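Local coordinates for protein CmeC (Campylobacter jejuni, PDB 4MT4) that forms a trimeric outer membrane channel of the outer membrane factor family and probably serves as the exit duct for efflux of compounds from the cell, at residues L176-Y187 against A207-Y218; G263-P273 against A445-S453. All coordinates share one frame; numbering follows the deposited sequence.

Contact 1 (L176-Y187 against A207-Y218)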
loop_
_atom_site.group_PDB
_atom_site.type_symbol
_atom_site.label_atom_id
_atom_site.label_comp_id
_atom_site.label_asym_id
_atom_site.label_seq_id
_atom_site.Cartn_x
_atom_site.Cartn_y
_atom_site.Cartn_z
ATOM N N LEU B 176 -3.581 33.596 16.212
ATOM C CA LEU B 176 -4.556 34.085 15.246
ATOM C C LEU B 176 -5.860 34.489 15.932
ATOM O O LEU B 176 -6.685 35.190 15.347
ATOM C CB LEU B 176 -4.815 33.027 14.171
ATOM C CG LEU B 176 -3.825 33.046 13.003
ATOM C CD1 LEU B 176 -3.785 31.708 12.289
ATOM C CD2 LEU B 176 -4.204 34.149 12.034
ATOM N N LYS B 177 -6.042 34.046 17.172
ATOM C CA LYS B 177 -7.189 34.471 17.966
ATOM C C LYS B 177 -7.042 35.941 18.336
ATOM O O LYS B 177 -7.938 36.748 18.083
ATOM C CB LYS B 177 -7.334 33.624 19.232
ATOM C CG LYS B 177 -8.461 34.079 20.148
ATOM C CD LYS B 177 -8.558 33.226 21.402
ATOM C CE LYS B 177 -9.682 33.708 22.309
ATOM N NZ LYS B 177 -9.790 32.901 23.558
ATOM N N GLU B 178 -5.902 36.277 18.933
ATOM C CA GLU B 178 -5.593 37.654 19.304
ATOM C C GLU B 178 -5.535 38.561 18.084
ATOM O O GLU B 178 -6.003 39.699 18.123
ATOM C CB GLU B 178 -4.264 37.715 20.061
ATOM C CG GLU B 178 -3.554 39.066 19.997
ATOM C CD GLU B 178 -4.334 40.184 20.661
ATOM O OE1 GLU B 178 -5.243 39.891 21.470
ATOM O OE2 GLU B 178 -4.033 41.360 20.372
ATOM N N ALA B 179 -4.949 38.048 17.007
ATOM C CA ALA B 179 -4.861 38.783 15.754
ATOM C C ALA B 179 -6.252 39.112 15.229
ATOM O O ALA B 179 -6.457 40.139 14.586
ATOM C CB ALA B 179 -4.077 37.988 14.724
ATOM N N TYR B 180 -7.206 38.234 15.516
ATOM C CA TYR B 180 -8.591 38.445 15.116
ATOM C C TYR B 180 -9.290 39.444 16.033
ATOM O O TYR B 180 -10.057 40.288 15.570
ATOM C CB TYR B 180 -9.352 37.120 15.111
ATOM C CG TYR B 180 -10.855 37.283 15.057
ATOM C CD1 TYR B 180 -11.493 37.632 13.874
ATOM C CD2 TYR B 180 -11.636 37.085 16.189
ATOM C CE1 TYR B 180 -12.865 37.783 13.821
ATOM C CE2 TYR B 180 -13.008 37.233 16.145
ATOM C CZ TYR B 180 -13.618 37.582 14.958
ATOM O OH TYR B 180 -14.986 37.729 14.911
ATOM N N GLU B 181 -9.022 39.337 17.332
ATOM C CA GLU B 181 -9.647 40.204 18.327
ATOM C C GLU B 181 -9.324 41.675 18.086
ATOM O O GLU B 181 -10.223 42.514 18.016
ATOM C CB GLU B 181 -9.206 39.807 19.741
ATOM C CG GLU B 181 -9.604 38.396 20.157
ATOM C CD GLU B 181 -11.104 38.190 20.195
ATOM O OE1 GLU B 181 -11.840 39.177 20.411
ATOM O OE2 GLU B 181 -11.550 37.038 20.006
ATOM N N SER B 182 -8.039 41.986 17.955
ATOM C CA SER B 182 -7.609 43.366 17.764
ATOM C C SER B 182 -8.009 43.884 16.388
ATOM O O SER B 182 -8.232 45.080 16.210
ATOM C CB SER B 182 -6.098 43.487 17.957
ATOM O OG SER B 182 -5.691 42.871 19.166
ATOM N N ALA B 183 -8.098 42.979 15.418
ATOM C CA ALA B 183 -8.551 43.342 14.080
ATOM C C ALA B 183 -10.017 43.749 14.114
ATOM O O ALA B 183 -10.460 44.588 13.328
ATOM C CB ALA B 183 -8.341 42.192 13.112
ATOM N N LYS B 184 -10.767 43.144 15.029
ATOM C CA LYS B 184 -12.167 43.495 15.218
ATOM C C LYS B 184 -12.273 44.854 15.898
ATOM O O LYS B 184 -13.172 45.642 15.606
ATOM C CB LYS B 184 -12.886 42.431 16.047
ATOM C CG LYS B 184 -14.394 42.598 16.086
ATOM C CD LYS B 184 -14.944 42.327 17.476
ATOM C CE LYS B 184 -14.590 40.930 17.957
ATOM N NZ LYS B 184 -15.104 40.681 19.333
ATOM N N GLU B 185 -11.342 45.116 16.810
ATOM C CA GLU B 185 -11.279 46.397 17.499
ATOM C C GLU B 185 -10.892 47.507 16.530
ATOM O O GLU B 185 -11.405 48.620 16.614
ATOM C CB GLU B 185 -10.283 46.337 18.660
ATOM C CG GLU B 185 -10.118 47.650 19.414
ATOM C CD GLU B 185 -11.388 48.086 20.124
ATOM O OE1 GLU B 185 -12.233 47.217 20.430
ATOM O OE2 GLU B 185 -11.542 49.300 20.375
ATOM N N ILE B 186 -9.983 47.195 15.613
ATOM C CA ILE B 186 -9.564 48.149 14.594
ATOM C C ILE B 186 -10.749 48.567 13.726
ATOM O O ILE B 186 -10.946 49.752 13.456
ATOM C CB ILE B 186 -8.447 47.568 13.703
ATOM C CG1 ILE B 186 -7.134 47.479 14.485
ATOM C CG2 ILE B 186 -8.253 48.418 12.457
ATOM C CD1 ILE B 186 -6.022 46.778 13.734
ATOM N N TYR B 187 -11.545 47.589 13.308
ATOM C CA TYR B 187 -12.710 47.864 12.476
ATOM C C TYR B 187 -13.776 48.646 13.240
ATOM O O TYR B 187 -14.419 49.534 12.681
ATOM C CB TYR B 187 -13.306 46.565 11.932
ATOM C CG TYR B 187 -14.581 46.786 11.153
ATOM C CD1 TYR B 187 -14.550 47.332 9.878
ATOM C CD2 TYR B 187 -15.817 46.461 11.697
ATOM C CE1 TYR B 187 -15.712 47.545 9.163
ATOM C CE2 TYR B 187 -16.985 46.670 10.991
ATOM C CZ TYR B 187 -16.927 47.212 9.724
ATOM O OH TYR B 187 -18.087 47.422 9.014
ATOM N N ALA B 207 -10.196 48.234 6.622
ATOM C CA ALA B 207 -10.338 47.712 7.976
ATOM C C ALA B 207 -11.264 46.500 7.989
ATOM O O ALA B 207 -11.076 45.568 8.772
ATOM C CB ALA B 207 -10.860 48.792 8.912
ATOM N N ARG B 208 -12.262 46.518 7.111
ATOM C CA ARG B 208 -13.217 45.422 7.019
ATOM C C ARG B 208 -12.607 44.215 6.312
ATOM O O ARG B 208 -12.796 43.076 6.741
ATOM C CB ARG B 208 -14.484 45.874 6.292
ATOM C CG ARG B 208 -15.473 44.755 6.012
ATOM C CD ARG B 208 -16.911 45.245 6.070
ATOM N NE ARG B 208 -17.618 44.694 7.223
ATOM C CZ ARG B 208 -18.301 43.554 7.205
ATOM N NH1 ARG B 208 -18.378 42.841 6.089
ATOM N NH2 ARG B 208 -18.911 43.126 8.302
ATOM N N ALA B 209 -11.876 44.472 5.231
ATOM C CA ALA B 209 -11.176 43.419 4.503
ATOM C C ALA B 209 -10.175 42.725 5.416
ATOM O O ALA B 209 -10.016 41.506 5.373
ATOM C CB ALA B 209 -10.475 43.988 3.278
ATOM N N ASN B 210 -9.505 43.517 6.247
ATOM C CA ASN B 210 -8.547 42.994 7.209
ATOM C C ASN B 210 -9.233 42.147 8.277
ATOM O O ASN B 210 -8.702 41.127 8.710
ATOM C CB ASN B 210 -7.772 44.143 7.858
ATOM C CG ASN B 210 -6.754 43.662 8.866
ATOM O OD1 ASN B 210 -5.652 43.248 8.505
ATOM N ND2 ASN B 210 -7.112 43.720 10.144
ATOM N N LEU B 211 -10.422 42.576 8.686
ATOM C CA LEU B 211 -11.206 41.866 9.689
ATOM C C LEU B 211 -11.626 40.487 9.176
ATOM O O LEU B 211 -11.452 39.480 9.865
ATOM C CB LEU B 211 -12.435 42.693 10.082
ATOM C CG LEU B 211 -13.217 42.414 11.375
ATOM C CD1 LEU B 211 -14.650 42.011 11.054
ATOM C CD2 LEU B 211 -12.546 41.374 12.272
ATOM N N GLU B 212 -12.167 40.448 7.962
ATOM C CA GLU B 212 -12.638 39.197 7.379
ATOM C C GLU B 212 -11.487 38.254 7.048
ATOM O O GLU B 212 -11.616 37.036 7.187
ATOM C CB GLU B 212 -13.463 39.469 6.119
ATOM C CG GLU B 212 -14.632 40.426 6.325
ATOM C CD GLU B 212 -15.695 39.880 7.266
ATOM O OE1 GLU B 212 -15.766 38.646 7.452
ATOM O OE2 GLU B 212 -16.468 40.692 7.816
ATOM N N SER B 213 -10.366 38.817 6.606
ATOM C CA SER B 213 -9.183 38.022 6.294
ATOM C C SER B 213 -8.660 37.324 7.543
ATOM O O SER B 213 -8.313 36.145 7.509
ATOM C CB SER B 213 -8.087 38.896 5.684
ATOM O OG SER B 213 -6.918 38.141 5.411
ATOM N N MET B 214 -8.618 38.058 8.651
ATOM C CA MET B 214 -8.182 37.499 9.925
ATOM C C MET B 214 -9.142 36.418 10.412
ATOM O O MET B 214 -8.715 35.377 10.905
ATOM C CB MET B 214 -8.052 38.598 10.982
ATOM C CG MET B 214 -6.875 39.538 10.763
ATOM S SD MET B 214 -5.280 38.693 10.781
ATOM C CE MET B 214 -4.164 40.075 10.602
ATOM N N ALA B 215 -10.439 36.670 10.266
ATOM C CA ALA B 215 -11.461 35.710 10.673
ATOM C C ALA B 215 -11.356 34.427 9.857
ATOM O O ALA B 215 -11.596 33.332 10.363
ATOM C CB ALA B 215 -12.850 36.316 10.529
ATOM N N LEU B 216 -10.986 34.575 8.590
ATOM C CA LEU B 216 -10.798 33.437 7.700
ATOM C C LEU B 216 -9.558 32.640 8.091
ATOM O O LEU B 216 -9.588 31.412 8.152
ATOM C CB LEU B 216 -10.687 33.908 6.249
ATOM C CG LEU B 216 -10.468 32.828 5.189
ATOM C CD1 LEU B 216 -11.588 31.801 5.229
ATOM C CD2 LEU B 216 -10.352 33.452 3.807
ATOM N N GLN B 217 -8.467 33.353 8.362
ATOM C CA GLN B 217 -7.219 32.727 8.786
ATOM C C GLN B 217 -7.382 32.053 10.142
ATOM O O GLN B 217 -6.800 31.000 10.397
ATOM C CB GLN B 217 -6.093 33.760 8.852
ATOM C CG GLN B 217 -5.722 34.362 7.509
ATOM C CD GLN B 217 -4.795 35.554 7.641
ATOM O OE1 GLN B 217 -5.090 36.642 7.143
ATOM N NE2 GLN B 217 -3.668 35.357 8.315
ATOM N N TYR B 218 -8.182 32.669 11.004
ATOM C CA TYR B 218 -8.445 32.145 12.339
ATOM C C TYR B 218 -9.112 30.770 12.269
ATOM O O TYR B 218 -8.643 29.815 12.890
ATOM C CB TYR B 218 -9.318 33.128 13.127
ATOM C CG TYR B 218 -9.534 32.775 14.586
ATOM C CD1 TYR B 218 -8.711 31.862 15.237
ATOM C CD2 TYR B 218 -10.568 33.355 15.309
ATOM C CE1 TYR B 218 -8.915 31.539 16.566
ATOM C CE2 TYR B 218 -10.779 33.040 16.635
ATOM C CZ TYR B 218 -9.949 32.133 17.261
ATOM O OH TYR B 218 -10.159 31.817 18.583
HETATM O O HOH W 1 -9.449 45.183 11.064
#
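Leu211 packs as a knob into the hole formed by Tyr180, Ala183, Lys184 and Tyr187. Its CD2 does most of the touching and lies 3.6 Å from Lys184 CA. The Tyr180 ring crosses Leu211 obliquely, CE1 against CD2. Tyr180 CE1 also meets Ala215 CB at 3.6 Å, and its CG lies 3.9 Å from Tyr218 CD2. The two tyrosine planes are 33° apart. Tyr218 turns one face to the backbone of the other helix. Lys177 CA sits over that face, 3.8 Å from the ring centroid, as a CH-pi contact. The extended Lys177 chain then runs alongside the ring past OH. The segments of helices 129-195 and 201-236 run antiparallel, axes 8.7 Å apart at 160°; this and the knob-into-hole packing are consistent with a coiled coil. Such hairpins build the periplasmic helical barrel of outer membrane factors. Met214 CG packs on Ala183 CB at 3.8 Å. A bridging water donates to Ala183 O and Ala207 O and accepts from Asn210 ND2. Tyr187 CG is anti to the backbone N (chi1 175°), which carries the ring across the start of Arg208, CE1 3.5 Å from Arg208 CB. Arg208 NE gives Tyr187 OH a weak bond of 3.3 Å. Glu212 lies over one guanidinium face as a charge partner. Arg418 binds Ala179 O, and Ser392 of the second subunit packs on Arg208.

Contact 2 (G263-P273 against A445-S453)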
loop_
_atom_site.group_PDB
_atom_site.type_symbol
_atom_site.label_atom_id
_atom_site.label_comp_id
_atom_site.label_asym_id
_atom_site.label_seq_id
_atom_site.Cartn_x
_atom_site.Cartn_y
_atom_site.Cartn_z
ATOM N N GLY B 263 26.705 12.052 14.864
ATOM C CA GLY B 263 27.340 11.281 13.812
ATOM C C GLY B 263 26.818 9.857 13.838
ATOM O O GLY B 263 26.198 9.441 14.817
ATOM N N ILE B 264 27.062 9.105 12.771
ATOM C CA ILE B 264 26.556 7.741 12.693
ATOM C C ILE B 264 27.302 6.834 13.672
ATOM O O ILE B 264 28.498 7.004 13.914
ATOM C CB ILE B 264 26.656 7.179 11.255
ATOM C CG1 ILE B 264 25.897 5.853 11.140
ATOM C CG2 ILE B 264 28.109 7.036 10.817
ATOM C CD1 ILE B 264 25.648 5.415 9.720
ATOM N N SER B 265 26.578 5.886 14.256
ATOM C CA SER B 265 27.156 4.967 15.228
ATOM C C SER B 265 27.990 3.888 14.547
ATOM O O SER B 265 27.774 3.567 13.379
ATOM C CB SER B 265 26.054 4.322 16.069
ATOM O OG SER B 265 26.587 3.350 16.949
ATOM N N SER B 266 28.944 3.328 15.285
ATOM C CA SER B 266 29.798 2.272 14.755
ATOM C C SER B 266 29.095 0.922 14.830
ATOM O O SER B 266 29.553 -0.063 14.250
ATOM C CB SER B 266 31.124 2.220 15.514
ATOM O OG SER B 266 30.920 1.876 16.873
ATOM N N THR B 267 27.978 0.889 15.551
ATOM C CA THR B 267 27.181 -0.322 15.702
ATOM C C THR B 267 25.732 -0.086 15.286
ATOM O O THR B 267 24.806 -0.579 15.925
ATOM C CB THR B 267 27.200 -0.832 17.155
ATOM O OG1 THR B 267 26.722 0.196 18.030
ATOM C CG2 THR B 267 28.610 -1.225 17.570
ATOM N N ILE B 268 25.544 0.669 14.209
ATOM C CA ILE B 268 24.210 1.047 13.750
ATOM C C ILE B 268 23.409 -0.168 13.273
ATOM O O ILE B 268 22.176 -0.171 13.317
ATOM C CB ILE B 268 24.291 2.099 12.617
ATOM C CG1 ILE B 268 22.904 2.653 12.287
ATOM C CG2 ILE B 268 24.956 1.514 11.380
ATOM C CD1 ILE B 268 22.224 3.322 13.457
ATOM N N LEU B 269 24.114 -1.206 12.833
ATOM C CA LEU B 269 23.466 -2.422 12.361
ATOM C C LEU B 269 22.808 -3.170 13.512
ATOM O O LEU B 269 21.818 -3.878 13.322
ATOM C CB LEU B 269 24.474 -3.330 11.653
ATOM C CG LEU B 269 24.549 -3.253 10.126
ATOM C CD1 LEU B 269 24.883 -1.846 9.655
ATOM C CD2 LEU B 269 25.569 -4.253 9.607
ATOM N N LEU B 270 23.360 -3.002 14.710
ATOM C CA LEU B 270 22.850 -3.682 15.893
ATOM C C LEU B 270 21.879 -2.812 16.683
ATOM O O LEU B 270 21.369 -3.231 17.720
ATOM C CB LEU B 270 24.005 -4.109 16.800
ATOM C CG LEU B 270 25.080 -5.007 16.186
ATOM C CD1 LEU B 270 26.203 -5.247 17.185
ATOM C CD2 LEU B 270 24.482 -6.322 15.716
ATOM N N GLN B 271 21.621 -1.603 16.193
ATOM C CA GLN B 271 20.812 -0.650 16.946
ATOM C C GLN B 271 19.493 -0.284 16.269
ATOM O O GLN B 271 18.646 0.374 16.872
ATOM C CB GLN B 271 21.625 0.617 17.214
ATOM C CG GLN B 271 22.737 0.412 18.228
ATOM C CD GLN B 271 23.670 1.597 18.316
ATOM O OE1 GLN B 271 23.904 2.292 17.329
ATOM N NE2 GLN B 271 24.211 1.836 19.505
ATOM N N ARG B 272 19.316 -0.712 15.024
ATOM C CA ARG B 272 18.052 -0.498 14.325
ATOM C C ARG B 272 17.274 -1.805 14.181
ATOM O O ARG B 272 17.779 -2.774 13.614
ATOM C CB ARG B 272 18.288 0.125 12.948
ATOM C CG ARG B 272 18.623 1.612 12.979
ATOM C CD ARG B 272 18.712 2.186 11.571
ATOM N NE ARG B 272 17.453 2.042 10.846
ATOM C CZ ARG B 272 16.772 3.054 10.319
ATOM N NH1 ARG B 272 17.233 4.292 10.424
ATOM N NH2 ARG B 272 15.633 2.828 9.678
ATOM N N PRO B 273 16.036 -1.830 14.696
ATOM C CA PRO B 273 15.172 -3.017 14.677
ATOM C C PRO B 273 14.850 -3.506 13.264
ATOM O O PRO B 273 14.750 -4.712 13.044
ATOM C CB PRO B 273 13.899 -2.535 15.383
ATOM C CG PRO B 273 14.336 -1.382 16.215
ATOM C CD PRO B 273 15.419 -0.711 15.430
ATOM N N ALA B 445 15.947 7.444 13.830
ATOM C CA ALA B 445 16.885 6.939 12.831
ATOM C C ALA B 445 17.993 6.098 13.455
ATOM O O ALA B 445 18.598 5.261 12.788
ATOM C CB ALA B 445 17.484 8.092 12.043
ATOM N N PHE B 446 18.257 6.323 14.738
ATOM C CA PHE B 446 19.312 5.597 15.438
ATOM C C PHE B 446 18.761 4.438 16.266
ATOM O O PHE B 446 19.484 3.829 17.056
ATOM C CB PHE B 446 20.112 6.549 16.334
ATOM C CG PHE B 446 21.160 7.334 15.598
ATOM C CD1 PHE B 446 20.825 8.487 14.911
ATOM C CD2 PHE B 446 22.480 6.916 15.590
ATOM C CE1 PHE B 446 21.783 9.210 14.231
ATOM C CE2 PHE B 446 23.445 7.634 14.912
ATOM C CZ PHE B 446 23.095 8.784 14.232
ATOM N N GLY B 447 17.481 4.134 16.079
ATOM C CA GLY B 447 16.882 2.964 16.699
ATOM C C GLY B 447 16.115 3.215 17.984
ATOM O O GLY B 447 15.472 2.308 18.511
ATOM N N GLY B 448 16.191 4.438 18.496
ATOM C CA GLY B 448 15.447 4.816 19.686
ATOM C C GLY B 448 15.876 4.109 20.958
ATOM O O GLY B 448 15.123 4.055 21.928
ATOM N N GLY B 449 17.089 3.564 20.957
ATOM C CA GLY B 449 17.632 2.913 22.136
ATOM C C GLY B 449 17.652 1.399 22.048
ATOM O O GLY B 449 18.026 0.721 23.004
ATOM N N PHE B 450 17.252 0.867 20.898
ATOM C CA PHE B 450 17.242 -0.576 20.690
ATOM C C PHE B 450 18.656 -1.130 20.568
ATOM O O PHE B 450 19.504 -0.556 19.885
ATOM C CB PHE B 450 16.429 -0.934 19.442
ATOM C CG PHE B 450 16.534 -2.380 19.042
ATOM C CD1 PHE B 450 15.795 -3.350 19.698
ATOM C CD2 PHE B 450 17.363 -2.768 18.001
ATOM C CE1 PHE B 450 15.885 -4.679 19.331
ATOM C CE2 PHE B 450 17.460 -4.096 17.629
ATOM C CZ PHE B 450 16.719 -5.053 18.294
ATOM N N GLU B 451 18.905 -2.248 21.243
ATOM C CA GLU B 451 20.180 -2.944 21.141
ATOM C C GLU B 451 19.944 -4.425 20.857
ATOM O O GLU B 451 19.408 -5.151 21.694
ATOM C CB GLU B 451 21.003 -2.759 22.420
ATOM C CG GLU B 451 21.386 -1.313 22.721
ATOM C CD GLU B 451 22.460 -0.772 21.790
ATOM O OE1 GLU B 451 23.035 -1.557 21.009
ATOM O OE2 GLU B 451 22.732 0.447 21.848
ATOM N N GLN B 452 20.345 -4.859 19.666
ATOM C CA GLN B 452 20.070 -6.214 19.195
ATOM C C GLN B 452 20.695 -7.290 20.080
ATOM O O GLN B 452 20.145 -8.383 20.227
ATOM C CB GLN B 452 20.566 -6.373 17.753
ATOM C CG GLN B 452 20.315 -7.743 17.145
ATOM C CD GLN B 452 20.874 -7.869 15.743
ATOM O OE1 GLN B 452 20.581 -7.053 14.868
ATOM N NE2 GLN B 452 21.692 -8.891 15.522
ATOM N N SER B 453 21.839 -6.971 20.676
ATOM C CA SER B 453 22.595 -7.940 21.466
ATOM C C SER B 453 21.883 -8.355 22.755
ATOM O O SER B 453 22.166 -9.417 23.310
ATOM C CB SER B 453 23.976 -7.374 21.798
ATOM O OG SER B 453 23.867 -6.111 22.435
HETATM O O HOH W 2 25.828 -0.946 20.195
HETATM O O HOH W 3 21.884 -6.450 12.316
#
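Gly447 and Gln271 meet backbone to backbone, with no side chain between them. Gly447 CA comes 3.1 Å from Gln271 O as a CA-H...O contact. Gly447, without a side chain, allows this close approach. It starts a type I' turn that ends at Phe450. Pro273 CG then lies over one face of the Phe450 ring, 4.1 Å from the centroid. The Phe446 ring points its edge at Gly263 O and Ser265 N. Gln452 N bonds Leu270 O at 2.7 Å, nearly straight at 164°. Gln271 and Glu451 run side by side, and Gln271 NE2 reaches the syn side of Glu451 OE2 at 3.1 Å. Ser265 OG donates to Gln271 OE1, so the amide is held at both ends. Ser265 OG also accepts from Thr267 N in an ST turn. Arg272 bends at chi3 (60°), and its NH1 reaches Ala445 O at 2.9 Å. Its NH2 forms salt bridges with Asp274 and Glu368. Arg272 thus ties the C-terminal end of helix 411-445 to the start of helix 273-293. The two acidic partners would probably stabilise its positive charge in this buried place.

In the fold
The two contacts lie in series along the chain, with centres about 50 Å apart and nearest atoms about 31 Å apart. Contact 1 is partly buried and lies about 43 Å from the chain centre. Contact 2 is more deeply buried, about 16 Å from it. Contact 1 joins two long neighbouring helices, whereas contact 2 joins two loops distant in sequence. Helix 129-195 supplies one side of contact 1 and packs on contact 2; helix 411-445 packs on contact 1 and ends at contact 2. Contact 1 relies on apolar and aromatic side chains, with one weak direct hydrogen bond. Contact 2 relies more on polar groups, with three direct hydrogen bonds and close backbone approaches. Each also touches a different neighbouring subunit of the trimer.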